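Local coordinates for muconolactone isomerase-like protein (Thermus thermophilus, PDB 1VDH) that catalyses the hydrogen peroxide-dependent decarboxylation of Fe-coproporphyrin III to heme b, the last step of coproporphyrin-dependent heme synthesis, working as a homopentamer, at residues A[30-34]-A[35-39]; A[47-50]-A[51-55]; A[212-215]-A[216-220]. All coordinates share one frame; numbering follows the deposited sequence.

Interaction 1 (A[30-34]-A[35-39])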
loop_
_atom_site.group_PDB
_atom_site.type_symbol
_atom_site.label_atom_id
_atom_site.label_comp_id
_atom_site.label_asym_id
_atom_site.label_seq_id
_atom_site.Cartn_x
_atom_site.Cartn_y
_atom_site.Cartn_z
ATOM N N PHE A 30 -19.181 -22.595 7.494
ATOM C CA PHE A 30 -19.767 -23.821 6.963
ATOM C C PHE A 30 -19.318 -25.111 7.652
ATOM O O PHE A 30 -19.903 -26.171 7.424
ATOM C CB PHE A 30 -19.567 -23.890 5.443
ATOM C CG PHE A 30 -20.375 -22.863 4.685
ATOM C CD1 PHE A 30 -19.816 -21.639 4.329
ATOM C CD2 PHE A 30 -21.709 -23.107 4.364
ATOM C CE1 PHE A 30 -20.573 -20.670 3.668
ATOM C CE2 PHE A 30 -22.475 -22.144 3.703
ATOM C CZ PHE A 30 -21.907 -20.923 3.356
ATOM N N SER A 31 -18.305 -25.013 8.512
ATOM C CA SER A 31 -17.805 -26.170 9.254
ATOM C C SER A 31 -18.271 -26.133 10.707
ATOM O O SER A 31 -18.060 -27.085 11.459
ATOM C CB SER A 31 -16.276 -26.218 9.222
ATOM O OG SER A 31 -15.800 -26.340 7.895
ATOM N N ALA A 32 -18.890 -25.026 11.100
ATOM C CA ALA A 32 -19.380 -24.850 12.464
ATOM C C ALA A 32 -20.596 -25.729 12.733
ATOM O O ALA A 32 -21.333 -26.076 11.807
ATOM C CB ALA A 32 -19.731 -23.396 12.702
ATOM N N PRO A 33 -20.809 -26.116 14.005
ATOM C CA PRO A 33 -21.955 -26.958 14.370
ATOM C C PRO A 33 -23.261 -26.305 13.914
ATOM O O PRO A 33 -23.401 -25.078 13.962
ATOM C CB PRO A 33 -21.855 -27.016 15.893
ATOM C CG PRO A 33 -20.369 -26.967 16.125
ATOM C CD PRO A 33 -19.945 -25.870 15.174
ATOM N N LEU A 34 -24.201 -27.125 13.453
ATOM C CA LEU A 34 -25.485 -26.627 12.967
ATOM C C LEU A 34 -26.215 -25.760 13.990
ATOM O O LEU A 34 -26.809 -24.741 13.633
ATOM C CB LEU A 34 -26.374 -27.791 12.518
ATOM C CG LEU A 34 -27.654 -27.431 11.755
ATOM C CD1 LEU A 34 -27.326 -26.570 10.536
ATOM C CD2 LEU A 34 -28.373 -28.707 11.333
ATOM N N GLU A 35 -26.142 -26.138 15.264
ATOM C CA GLU A 35 -26.801 -25.367 16.312
ATOM C C GLU A 35 -26.165 -23.987 16.456
ATOM O O GLU A 35 -26.869 -22.996 16.644
ATOM C CB GLU A 35 -26.764 -26.108 17.650
ATOM C CG GLU A 35 -27.524 -25.384 18.761
ATOM C CD GLU A 35 -27.599 -26.176 20.058
ATOM O OE1 GLU A 35 -28.708 -26.274 20.626
ATOM O OE2 GLU A 35 -26.552 -26.690 20.514
ATOM N N ALA A 36 -24.837 -23.930 16.359
ATOM C CA ALA A 36 -24.107 -22.666 16.470
ATOM C C ALA A 36 -24.528 -21.724 15.343
ATOM O O ALA A 36 -24.776 -20.540 15.570
ATOM C CB ALA A 36 -22.603 -22.916 16.417
ATOM N N ARG A 37 -24.625 -22.265 14.133
ATOM C CA ARG A 37 -25.025 -21.484 12.971
ATOM C C ARG A 37 -26.451 -20.963 13.137
ATOM O O ARG A 37 -26.712 -19.777 12.919
ATOM C CB ARG A 37 -24.894 -22.324 11.697
ATOM C CG ARG A 37 -23.458 -22.749 11.392
ATOM C CD ARG A 37 -23.389 -23.754 10.251
ATOM N NE ARG A 37 -23.948 -23.209 9.017
ATOM C CZ ARG A 37 -24.195 -23.922 7.921
ATOM N NH1 ARG A 37 -24.711 -23.330 6.854
ATOM N NH2 ARG A 37 -23.920 -25.223 7.886
ATOM N N GLU A 38 -27.362 -21.842 13.562
ATOM C CA GLU A 38 -28.758 -21.462 13.768
ATOM C C GLU A 38 -28.886 -20.382 14.838
ATOM O O GLU A 38 -29.643 -19.426 14.673
ATOM C CB GLU A 38 -29.606 -22.681 14.158
ATOM C CG GLU A 38 -29.702 -23.766 13.088
ATOM C CD GLU A 38 -30.356 -23.294 11.796
ATOM O OE1 GLU A 38 -31.207 -22.378 11.839
ATOM O OE2 GLU A 38 -30.026 -23.858 10.729
ATOM N N ASP A 39 -28.138 -20.539 15.928
ATOM C CA ASP A 39 -28.154 -19.567 17.021
ATOM C C ASP A 39 -27.658 -18.201 16.541
ATOM O O ASP A 39 -28.236 -17.164 16.878
ATOM C CB ASP A 39 -27.290 -20.054 18.194
ATOM C CG ASP A 39 -27.901 -21.250 18.926
ATOM O OD1 ASP A 39 -29.109 -21.519 18.756
ATOM O OD2 ASP A 39 -27.165 -21.922 19.679
HETATM O O HOH W 1 -23.355 -27.119 9.929
#

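Interaction 2 (A[47-50]-A[51-55])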
loop_
_atom_site.group_PDB
_atom_site.type_symbol
_atom_site.label_atom_id
_atom_site.label_comp_id
_atom_site.label_asym_id
_atom_site.label_seq_id
_atom_site.Cartn_x
_atom_site.Cartn_y
_atom_site.Cartn_z
ATOM N N LEU A 47 -31.288 -8.516 15.293
ATOM C CA LEU A 47 -30.615 -7.241 15.062
ATOM C C LEU A 47 -31.186 -6.530 13.828
ATOM O O LEU A 47 -31.518 -5.342 13.885
ATOM C CB LEU A 47 -29.107 -7.456 14.895
ATOM C CG LEU A 47 -28.275 -6.216 14.559
ATOM C CD1 LEU A 47 -28.481 -5.123 15.611
ATOM C CD2 LEU A 47 -26.813 -6.603 14.453
ATOM N N VAL A 48 -31.297 -7.267 12.724
ATOM C CA VAL A 48 -31.823 -6.733 11.466
ATOM C C VAL A 48 -33.276 -6.284 11.635
ATOM O O VAL A 48 -33.727 -5.348 10.975
ATOM C CB VAL A 48 -31.711 -7.777 10.329
ATOM C CG1 VAL A 48 -32.345 -7.245 9.042
ATOM C CG2 VAL A 48 -30.246 -8.116 10.080
ATOM N N ARG A 49 -33.995 -6.948 12.535
ATOM C CA ARG A 49 -35.384 -6.604 12.817
ATOM C C ARG A 49 -35.436 -5.207 13.439
ATOM O O ARG A 49 -36.325 -4.418 13.128
ATOM C CB ARG A 49 -36.006 -7.643 13.757
ATOM C CG ARG A 49 -37.474 -7.415 14.071
ATOM C CD ARG A 49 -38.101 -8.657 14.694
ATOM N NE ARG A 49 -37.496 -9.010 15.977
ATOM C CZ ARG A 49 -37.032 -10.219 16.288
ATOM N NH1 ARG A 49 -36.504 -10.436 17.487
ATOM N NH2 ARG A 49 -37.074 -11.208 15.399
ATOM N N GLU A 50 -34.462 -4.900 14.295
ATOM C CA GLU A 50 -34.384 -3.588 14.934
ATOM C C GLU A 50 -34.200 -2.502 13.875
ATOM O O GLU A 50 -34.833 -1.448 13.938
ATOM C CB GLU A 50 -33.221 -3.541 15.935
ATOM C CG GLU A 50 -33.414 -4.440 17.155
ATOM C CD GLU A 50 -32.221 -4.444 18.102
ATOM O OE1 GLU A 50 -32.062 -5.442 18.831
ATOM O OE2 GLU A 50 -31.446 -3.461 18.126
ATOM N N TRP A 51 -33.333 -2.768 12.900
ATOM C CA TRP A 51 -33.077 -1.816 11.821
ATOM C C TRP A 51 -34.355 -1.645 10.992
ATOM O O TRP A 51 -34.710 -0.536 10.592
ATOM C CB TRP A 51 -31.933 -2.322 10.930
ATOM C CG TRP A 51 -30.611 -2.495 11.642
ATOM C CD1 TRP A 51 -30.284 -2.056 12.899
ATOM C CD2 TRP A 51 -29.434 -3.126 11.121
ATOM N NE1 TRP A 51 -28.977 -2.373 13.186
ATOM C CE2 TRP A 51 -28.432 -3.029 12.113
ATOM C CE3 TRP A 51 -29.128 -3.766 9.911
ATOM C CZ2 TRP A 51 -27.144 -3.547 11.932
ATOM C CZ3 TRP A 51 -27.844 -4.282 9.730
ATOM C CH2 TRP A 51 -26.870 -4.168 10.737
ATOM N N ARG A 52 -35.058 -2.752 10.777
ATOM C CA ARG A 52 -36.304 -2.762 10.017
ATOM C C ARG A 52 -37.356 -1.881 10.700
ATOM O O ARG A 52 -37.958 -1.019 10.066
ATOM C CB ARG A 52 -36.816 -4.198 9.899
ATOM C CG ARG A 52 -37.950 -4.394 8.910
ATOM C CD ARG A 52 -38.572 -5.789 9.023
ATOM N NE ARG A 52 -37.579 -6.864 9.066
ATOM C CZ ARG A 52 -36.795 -7.220 8.051
ATOM N NH1 ARG A 52 -36.876 -6.587 6.886
ATOM N NH2 ARG A 52 -35.931 -8.217 8.199
ATOM N N GLU A 53 -37.545 -2.083 12.003
ATOM C CA GLU A 53 -38.519 -1.313 12.777
ATOM C C GLU A 53 -38.185 0.175 12.773
ATOM O O GLU A 53 -39.066 1.027 12.672
ATOM C CB GLU A 53 -38.595 -1.847 14.210
ATOM C CG GLU A 53 -39.114 -3.283 14.291
ATOM C CD GLU A 53 -39.062 -3.877 15.694
ATOM O OE1 GLU A 53 -39.698 -4.934 15.906
ATOM O OE2 GLU A 53 -38.383 -3.307 16.580
ATOM N N LEU A 54 -36.895 0.473 12.852
ATOM C CA LEU A 54 -36.397 1.843 12.843
ATOM C C LEU A 54 -36.696 2.485 11.472
ATOM O O LEU A 54 -37.079 3.657 11.376
ATOM C CB LEU A 54 -34.899 1.786 13.148
ATOM C CG LEU A 54 -33.949 2.970 13.203
ATOM C CD1 LEU A 54 -32.798 2.623 14.140
ATOM C CD2 LEU A 54 -33.430 3.264 11.811
ATOM N N GLU A 55 -36.566 1.690 10.415
ATOM C CA GLU A 55 -36.833 2.161 9.060
ATOM C C GLU A 55 -38.335 2.416 8.903
ATOM O O GLU A 55 -38.742 3.422 8.325
ATOM C CB GLU A 55 -36.358 1.124 8.043
ATOM C CG GLU A 55 -36.512 1.547 6.593
ATOM C CD GLU A 55 -35.971 0.507 5.642
ATOM O OE1 GLU A 55 -36.635 -0.533 5.455
ATOM O OE2 GLU A 55 -34.875 0.717 5.089
#

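Interaction 3 (A[212-215]-A[216-220])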
loop_
_atom_site.group_PDB
_atom_site.type_symbol
_atom_site.label_atom_id
_atom_site.label_comp_id
_atom_site.label_asym_id
_atom_site.label_seq_id
_atom_site.Cartn_x
_atom_site.Cartn_y
_atom_site.Cartn_z
ATOM N N LYS A 212 -22.434 1.543 -17.658
ATOM C CA LYS A 212 -22.748 2.520 -18.693
ATOM C C LYS A 212 -22.687 3.959 -18.175
ATOM O O LYS A 212 -22.060 4.813 -18.795
ATOM C CB LYS A 212 -24.131 2.241 -19.301
ATOM C CG LYS A 212 -24.392 0.776 -19.632
ATOM C CD LYS A 212 -24.824 0.543 -21.073
ATOM C CE LYS A 212 -23.655 0.726 -22.034
ATOM N NZ LYS A 212 -23.906 0.116 -23.376
ATOM N N ILE A 213 -23.291 4.218 -17.017
ATOM C CA ILE A 213 -23.302 5.577 -16.478
ATOM C C ILE A 213 -21.929 6.067 -16.008
ATOM O O ILE A 213 -21.539 7.196 -16.305
ATOM C CB ILE A 213 -24.383 5.762 -15.366
ATOM C CG1 ILE A 213 -24.595 7.254 -15.071
ATOM C CG2 ILE A 213 -24.000 4.996 -14.088
ATOM C CD1 ILE A 213 -25.661 7.531 -14.022
ATOM N N VAL A 214 -21.176 5.214 -15.319
ATOM C CA VAL A 214 -19.854 5.613 -14.834
ATOM C C VAL A 214 -18.900 5.868 -16.005
ATOM O O VAL A 214 -18.176 6.862 -16.012
ATOM C CB VAL A 214 -19.275 4.570 -13.850
ATOM C CG1 VAL A 214 -17.822 4.905 -13.491
ATOM C CG2 VAL A 214 -20.123 4.541 -12.583
ATOM N N TYR A 215 -18.954 5.009 -17.021
ATOM C CA TYR A 215 -18.099 5.166 -18.199
ATOM C C TYR A 215 -18.489 6.414 -18.999
ATOM O O TYR A 215 -17.628 7.218 -19.349
ATOM C CB TYR A 215 -18.172 3.924 -19.089
ATOM C CG TYR A 215 -17.142 3.880 -20.207
ATOM C CD1 TYR A 215 -15.863 4.427 -20.038
ATOM C CD2 TYR A 215 -17.436 3.260 -21.419
ATOM C CE1 TYR A 215 -14.903 4.355 -21.051
ATOM C CE2 TYR A 215 -16.481 3.180 -22.440
ATOM C CZ TYR A 215 -15.220 3.730 -22.248
ATOM O OH TYR A 215 -14.286 3.657 -23.260
ATOM N N GLU A 216 -19.780 6.582 -19.281
ATOM C CA GLU A 216 -20.213 7.758 -20.034
ATOM C C GLU A 216 -19.876 9.055 -19.300
ATOM O O GLU A 216 -19.371 9.999 -19.910
ATOM C CB GLU A 216 -21.706 7.708 -20.369
ATOM C CG GLU A 216 -22.146 8.908 -21.208
ATOM C CD GLU A 216 -23.568 8.818 -21.736
ATOM O OE1 GLU A 216 -24.063 9.834 -22.261
ATOM O OE2 GLU A 216 -24.186 7.742 -21.652
ATOM N N MET A 217 -20.092 9.079 -17.987
ATOM C CA MET A 217 -19.793 10.270 -17.188
ATOM C C MET A 217 -18.325 10.667 -17.165
ATOM O O MET A 217 -18.006 11.840 -16.975
ATOM C CB MET A 217 -20.274 10.104 -15.747
ATOM C CG MET A 217 -21.765 10.248 -15.578
ATOM S SD MET A 217 -22.212 10.167 -13.842
ATOM C CE MET A 217 -23.816 10.971 -13.895
ATOM N N ARG A 218 -17.432 9.696 -17.353
ATOM C CA ARG A 218 -16.002 9.991 -17.338
ATOM C C ARG A 218 -15.591 10.896 -18.501
ATOM O O ARG A 218 -14.535 11.520 -18.456
ATOM C CB ARG A 218 -15.173 8.701 -17.306
ATOM C CG ARG A 218 -13.764 8.901 -16.731
ATOM C CD ARG A 218 -13.268 7.662 -16.009
ATOM N NE ARG A 218 -14.096 7.352 -14.845
ATOM C CZ ARG A 218 -13.867 6.355 -13.997
ATOM N NH1 ARG A 218 -12.817 5.552 -14.164
ATOM N NH2 ARG A 218 -14.702 6.147 -12.987
ATOM N N PHE A 219 -16.452 11.005 -19.515
ATOM C CA PHE A 219 -16.176 11.877 -20.656
ATOM C C PHE A 219 -16.629 13.328 -20.417
ATOM O O PHE A 219 -16.311 14.216 -21.207
ATOM C CB PHE A 219 -16.779 11.308 -21.945
ATOM C CG PHE A 219 -16.131 10.026 -22.392
ATOM C CD1 PHE A 219 -16.649 8.799 -22.000
ATOM C CD2 PHE A 219 -14.979 10.048 -23.176
ATOM C CE1 PHE A 219 -16.027 7.599 -22.382
ATOM C CE2 PHE A 219 -14.349 8.860 -23.562
ATOM C CZ PHE A 219 -14.879 7.631 -23.161
ATOM N N ASP A 220 -17.383 13.563 -19.344
ATOM C CA ASP A 220 -17.813 14.924 -18.996
ATOM C C ASP A 220 -16.555 15.581 -18.433
ATOM O O ASP A 220 -15.799 14.930 -17.711
ATOM C CB ASP A 220 -18.896 14.912 -17.906
ATOM C CG ASP A 220 -20.211 14.304 -18.379
ATOM O OD1 ASP A 220 -20.498 14.346 -19.593
ATOM O OD2 ASP A 220 -20.966 13.787 -17.522
HETATM O O HOH W 2 -16.763 8.256 -14.136
#

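Interaction 1 (A[30-34]-A[35-39])
The carbonyl oxygen of Ala32 is tied to the guanidinium of Arg37 through a water, which donates to Ala32 O at 3.0 Å and accepts from Arg37 NH2 at 2.8 Å, lying in the guanidinium plane at its edge. The same arginine enters through its backbone: Arg37 N donates to Pro33 O at 3.1 Å, and Glu38 N follows with a bond of 3.0 Å to Leu34 O. Pro33 occupies the N-cap position of helix 34-56, so these are opening hydrogen bonds of that helix, and the connection from helix 26-31 is folded back against its first turn. Arg37 has CG beside its own backbone N (chi1 -63°) and a bend at chi3, which lays the aliphatic part of the chain along the carbonyls of Ala32 and Pro33. Its CG also touches Ala32 CB at 4.0 Å. Further out, Arg37 NH1 comes within 3.9 Å of Phe30 CD2, with the ring and guanidinium planes 62° apart, an oblique approach, with Phe30 CA over one face of the guanidinium. Phe30 also packs on Arg95 of a neighbouring subunit. Leu34 and Glu38 run side by side, pointing the same way, with Leu34 CD1 3.8 Å from Glu38 OE2. Arg37 thus holds the turn by its backbone N and, through the water, by its guanidinium, while NH1 is hydrogen-bonded to Leu247 O near the C-terminus; the carbonyl of Leu247 and the water-linked carbonyl of Ala32 probably offset part of the charge of this buried guanidinium.

Interaction 2 (A[47-50]-A[51-55])
Successive turns of the long helix 34-56, which packs against the antiparallel sheet of the dimeric alpha-beta barrel fold, meet here through the i to i+4 pair Leu47 and Trp51. Leu47 reaches the indole with CG, 3.9 Å from Trp51 CZ2, and with CD1, 3.7 Å from Trp51 NE1, the two side chains crossing at a slant. Trp51 has CG beside its own backbone N (chi1 -61°), which turns the indole back along the helix so that Leu47 O stands over one face, toward the rim. That carbonyl also accepts a weak hydrogen bond from Trp51 N at 3.3 Å. Arg80, on strand 74-80, makes a cation-pi contact with the indole, and Ala89 of helix 83-95 packs against it as well, so Trp51 lies where helix 34-56 meets both the sheet and the adjacent helix. Val48 adds to this buried side, packing on Tyr62 and Ile64 of strand 61-67, while its CG1 touches Arg52 NH2 at 3.8 Å. Toward the outer surface Arg49 and Glu53 lie alongside each other; Arg49 CG is 3.8 Å from Glu53 OE1, but the charged groups are not in contact, with Arg49 NE 4.6 Å from that oxygen. Beneath them Glu53 N donates to Arg49 O at 2.9 Å. Glu50 sends its carboxylate to a salt bridge with Arg92.

Interaction 3 (A[212-215]-A[216-220])
A buried contact beside a subunit interface forms where helix 207-217 gives way to a turn, bringing together Tyr215 of the helix and Phe219 of the turn. Phe219 presents its edge to the face of Tyr215 in a T-shaped (edge-to-face) stack, with centroids 5.3 Å apart and planes at 62°. The closest approach of the two rings is Phe219 CE1 to Tyr215 CE1, 3.7 Å. Tyr215 has CG opposite its backbone N across the CA-CB bond (chi1 -170°), whereas Phe219 has CG beside its own N (chi1 -67°), and these settings bring the rings of residues four apart together. The helix winds down here: Met217 N still donates to Ile213 O at 2.9 Å, but Arg218 N divides weakly between Val214 O and Tyr215 O, and a type I beta turn from Met217 to Asp220 leads to helix 221-226. Val214 O accepts a second bond, from a water at 2.7 Å; the water accepts from Arg218 NE, at the edge of the guanidinium and in its plane. Arg218 NH2 also packs on Val214 CG1 at 3.4 Å, while NH1 forms a salt bridge with Glu197 of a neighbouring subunit. On another side of the helix Ile213 and Met217 run side by side, Ile213 CD1 meeting Met217 CE at 3.9 Å. Met217 also packs on His172, the predicted axial ligand of the coproheme iron, which would put Met217 in the second shell of the predicted coproheme site. The Phe219 ring also meets that of Tyr158 of the neighbouring subunit.

Overall arrangement
Interactions 1 and 2 share helix 34-56, the first at its opening turn on the surface and the second farther along, partly buried, where the helix meets the sheet; their centres are about 24 Å apart. Interaction 3, on the opposite side of the chain's centre, is the buried one and lies about 45 Å, centre to centre, from interaction 1. Water links an arginine to a backbone carbonyl in both 30-39 and 212-220, and both reach a neighbouring subunit, which 47-55 does not. Interactions 2 and 3 centre on aromatic side chains, with charged groups turned to partners outside the segments, whereas interaction 1 relies mainly on backbone carbonyls. Interaction 3 alone adjoins the predicted coproheme site.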